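Long-range contact in RagA protein (Porphyromonas gingivalis, PDB 6SLN), which probably imports substrates across the outer membrane as a TonB-dependent receptor, a beta barrel with a plug domain: residues Leu857-Asp862 with Lys930-Thr935. Numbering follows the deposited sequence.
Sequences LSLDAD and KNLKLT
L857 meets L934 at the start of this antiparallel strand pair. Its CG lies 4.1 Å from L934 CD1. S858 and T935 form a hydrogen-bonded pair, with S858 N to T935 O at 2.9 Å and a return bond from T935 N to S858 O. L859 faces L934 in a non-hydrogen-bonded pair. With CG anti to the backbone N (chi1 -175°), L859 also reaches L932. L859 CD2 meets L932 CD1 at 4.2 Å, the two side chains crossing at an angle. D860 and K933 make the second hydrogen-bonded pair through both backbone N-H groups. Their side chains turn elsewhere: D860 OD2 bonds Y754 OH, and K933 makes a cation-pi contact with Y955. A861 is small and buried. Its CB touches L932 CD1 at 3.6 Å. D862 N bonds N931 O at 2.7 Å. D862 O receives N931 N at 3.1 Å and a weak bond from K930 N. Two residues, K930 and N931, thus sit opposite the single residue D862, and the strand forms a classic beta bulge there. D862 and N931 run alongside each other, but the carboxylate is turned 70° from the amide. N931 ND2 makes only a weak bond to D862 OD1, at 3.5 Å, while D862 OD2 bonds S849 OG. K930 NZ bonds N960 OD1 on the next strand and Q123 OE1 of the plug domain, and so ties wall to plug. The backbone bonds make strands 857-873 and 921-937 neighbours in the barrel wall. The leucines and A861 share one face, consistent with the lipid side. The opposite face carries S858, D860, D862, N931, K933 and T935, a polar lining as expected for the barrel interior.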
ATOM      1  N   LEU A 857     -14.294  45.394 -29.476  1.00 76.29           N
ATOM      2  CA  LEU A 857     -12.899  45.360 -29.063  1.00 73.88           C
ATOM      3  C   LEU A 857     -12.794  45.804 -27.608  1.00 72.65           C
ATOM      4  O   LEU A 857     -13.179  46.925 -27.268  1.00 73.67           O
ATOM      5  CB  LEU A 857     -12.045  46.244 -29.969  1.00 70.70           C
ATOM      6  CG  LEU A 857     -10.612  45.729 -30.114  1.00 70.62           C
ATOM      7  CD1 LEU A 857     -10.623  44.232 -30.392  1.00 66.47           C
ATOM      8  CD2 LEU A 857      -9.879  46.469 -31.215  1.00 71.99           C
ATOM      9  N   SER A 858     -12.280  44.924 -26.754  1.00 72.46           N
ATOM     10  CA  SER A 858     -12.121  45.211 -25.337  1.00 71.03           C
ATOM     11  C   SER A 858     -10.675  45.041 -24.911  1.00 70.20           C
ATOM     12  O   SER A 858      -9.958  44.162 -25.401  1.00 71.22           O
ATOM     13  CB  SER A 858     -12.984  44.297 -24.466  1.00 68.92           C
ATOM     14  OG  SER A 858     -14.351  44.555 -24.681  1.00 73.89           O
ATOM     15  N   LEU A 859     -10.261  45.887 -23.976  1.00 64.61           N
ATOM     16  CA  LEU A 859      -8.988  45.725 -23.294  1.00 65.75           C
ATOM     17  C   LEU A 859      -9.245  45.870 -21.805  1.00 68.30           C
ATOM     18  O   LEU A 859      -9.775  46.896 -21.366  1.00 67.36           O
ATOM     19  CB  LEU A 859      -7.959  46.749 -23.773  1.00 66.30           C
ATOM     20  CG  LEU A 859      -6.570  46.559 -23.173  1.00 63.71           C
ATOM     21  CD1 LEU A 859      -5.529  46.300 -24.249  1.00 68.01           C
ATOM     22  CD2 LEU A 859      -6.239  47.789 -22.401  1.00 60.39           C
ATOM     23  N   ASP A 860      -8.891  44.842 -21.036  1.00 71.43           N
ATOM     24  CA  ASP A 860      -9.097  44.832 -19.594  1.00 73.88           C
ATOM     25  C   ASP A 860      -7.778  44.586 -18.880  1.00 67.32           C
ATOM     26  O   ASP A 860      -7.056  43.636 -19.199  1.00 67.55           O
ATOM     27  CB  ASP A 860     -10.132  43.782 -19.187  1.00 76.18           C
ATOM     28  CG  ASP A 860     -11.543  44.288 -19.345  1.00 85.39           C
ATOM     29  OD1 ASP A 860     -12.155  44.684 -18.329  1.00 89.06           O
ATOM     30  OD2 ASP A 860     -12.027  44.328 -20.495  1.00 90.27           O
ATOM     31  N   ALA A 861      -7.470  45.453 -17.923  1.00 65.69           N
ATOM     32  CA  ALA A 861      -6.271  45.351 -17.108  1.00 68.36           C
ATOM     33  C   ALA A 861      -6.697  45.185 -15.660  1.00 73.75           C
ATOM     34  O   ALA A 861      -7.531  45.948 -15.160  1.00 74.28           O
ATOM     35  CB  ALA A 861      -5.378  46.584 -17.266  1.00 69.66           C
ATOM     36  N   ASP A 862      -6.149  44.180 -15.000  1.00 77.02           N
ATOM     37  CA  ASP A 862      -6.388  43.946 -13.584  1.00 76.17           C
ATOM     38  C   ASP A 862      -5.055  44.128 -12.864  1.00 70.62           C
ATOM     39  O   ASP A 862      -4.107  43.368 -13.094  1.00 68.47           O
ATOM     40  CB  ASP A 862      -6.987  42.558 -13.357  1.00 76.69           C
ATOM     41  CG  ASP A 862      -8.453  42.487 -13.751  1.00 84.42           C
ATOM     42  OD1 ASP A 862      -8.739  42.342 -14.956  1.00 90.42           O
ATOM     43  OD2 ASP A 862      -9.323  42.578 -12.863  1.00 89.75           O
ATOM     44  N   LYS A 930      -1.755  42.018 -13.006  1.00 54.40           N
ATOM     45  CA  LYS A 930      -2.103  40.603 -12.905  1.00 50.35           C
ATOM     46  C   LYS A 930      -2.704  40.078 -14.197  1.00 50.44           C
ATOM     47  O   LYS A 930      -2.396  38.962 -14.620  1.00 53.25           O
ATOM     48  CB  LYS A 930      -3.069  40.377 -11.750  1.00 41.41           C
ATOM     49  CG  LYS A 930      -2.409  40.402 -10.409  1.00 49.14           C
ATOM     50  CD  LYS A 930      -2.749  39.155  -9.632  1.00 50.87           C
ATOM     51  CE  LYS A 930      -1.773  38.019  -9.928  1.00 52.97           C
ATOM     52  NZ  LYS A 930      -0.499  38.183  -9.182  1.00 73.91           N
ATOM     53  N   ASN A 931      -3.530  40.875 -14.853  1.00 51.27           N
ATOM     54  CA  ASN A 931      -4.247  40.405 -16.020  1.00 55.99           C
ATOM     55  C   ASN A 931      -4.340  41.542 -17.021  1.00 64.67           C
ATOM     56  O   ASN A 931      -4.707  42.663 -16.660  1.00 71.56           O
ATOM     57  CB  ASN A 931      -5.643  39.907 -15.616  1.00 59.27           C
ATOM     58  CG  ASN A 931      -6.460  39.423 -16.790  1.00 58.95           C
ATOM     59  OD1 ASN A 931      -6.361  38.267 -17.186  1.00 58.79           O
ATOM     60  ND2 ASN A 931      -7.290  40.303 -17.343  1.00 64.08           N
ATOM     61  N   LEU A 932      -3.974  41.258 -18.262  1.00 67.35           N
ATOM     62  CA  LEU A 932      -4.217  42.155 -19.381  1.00 57.02           C
ATOM     63  C   LEU A 932      -4.809  41.312 -20.497  1.00 59.27           C
ATOM     64  O   LEU A 932      -4.291  40.231 -20.806  1.00 54.30           O
ATOM     65  CB  LEU A 932      -2.932  42.862 -19.824  1.00 45.89           C
ATOM     66  CG  LEU A 932      -3.065  44.009 -20.831  1.00 51.71           C
ATOM     67  CD1 LEU A 932      -3.786  45.216 -20.247  1.00 48.12           C
ATOM     68  CD2 LEU A 932      -1.682  44.391 -21.321  1.00 47.44           C
ATOM     69  N   LYS A 933      -5.919  41.767 -21.065  1.00 60.23           N
ATOM     70  CA  LYS A 933      -6.609  40.954 -22.056  1.00 67.93           C
ATOM     71  C   LYS A 933      -7.208  41.847 -23.128  1.00 73.92           C
ATOM     72  O   LYS A 933      -8.008  42.739 -22.832  1.00 80.29           O
ATOM     73  CB  LYS A 933      -7.692  40.083 -21.410  1.00 68.91           C
ATOM     74  CG  LYS A 933      -8.490  39.246 -22.398  1.00 64.95           C
ATOM     75  CD  LYS A 933      -9.712  38.620 -21.747  1.00 62.54           C
ATOM     76  CE  LYS A 933      -9.432  37.210 -21.270  1.00 71.53           C
ATOM     77  NZ  LYS A 933     -10.666  36.358 -21.214  1.00 76.76           N
ATOM     78  N   LEU A 934      -6.797  41.613 -24.364  1.00 69.71           N
ATOM     79  CA  LEU A 934      -7.458  42.166 -25.530  1.00 64.44           C
ATOM     80  C   LEU A 934      -8.422  41.108 -26.052  1.00 62.40           C
ATOM     81  O   LEU A 934      -8.005  39.989 -26.369  1.00 58.73           O
ATOM     82  CB  LEU A 934      -6.439  42.554 -26.597  1.00 58.59           C
ATOM     83  CG  LEU A 934      -7.088  43.127 -27.848  1.00 55.90           C
ATOM     84  CD1 LEU A 934      -7.587  44.530 -27.552  1.00 56.38           C
ATOM     85  CD2 LEU A 934      -6.113  43.126 -29.000  1.00 51.25           C
ATOM     86  N   THR A 935      -9.701  41.454 -26.127  1.00 59.20           N
ATOM     87  CA  THR A 935     -10.723  40.538 -26.603  1.00 55.88           C
ATOM     88  C   THR A 935     -11.421  41.133 -27.817  1.00 65.04           C
ATOM     89  O   THR A 935     -11.534  42.357 -27.950  1.00 66.91           O
ATOM     90  CB  THR A 935     -11.730  40.234 -25.496  1.00 56.55           C
ATOM     91  OG1 THR A 935     -11.011  39.805 -24.336  1.00 61.94           O
ATOM     92  CG2 THR A 935     -12.699  39.132 -25.916  1.00 52.75           C
TER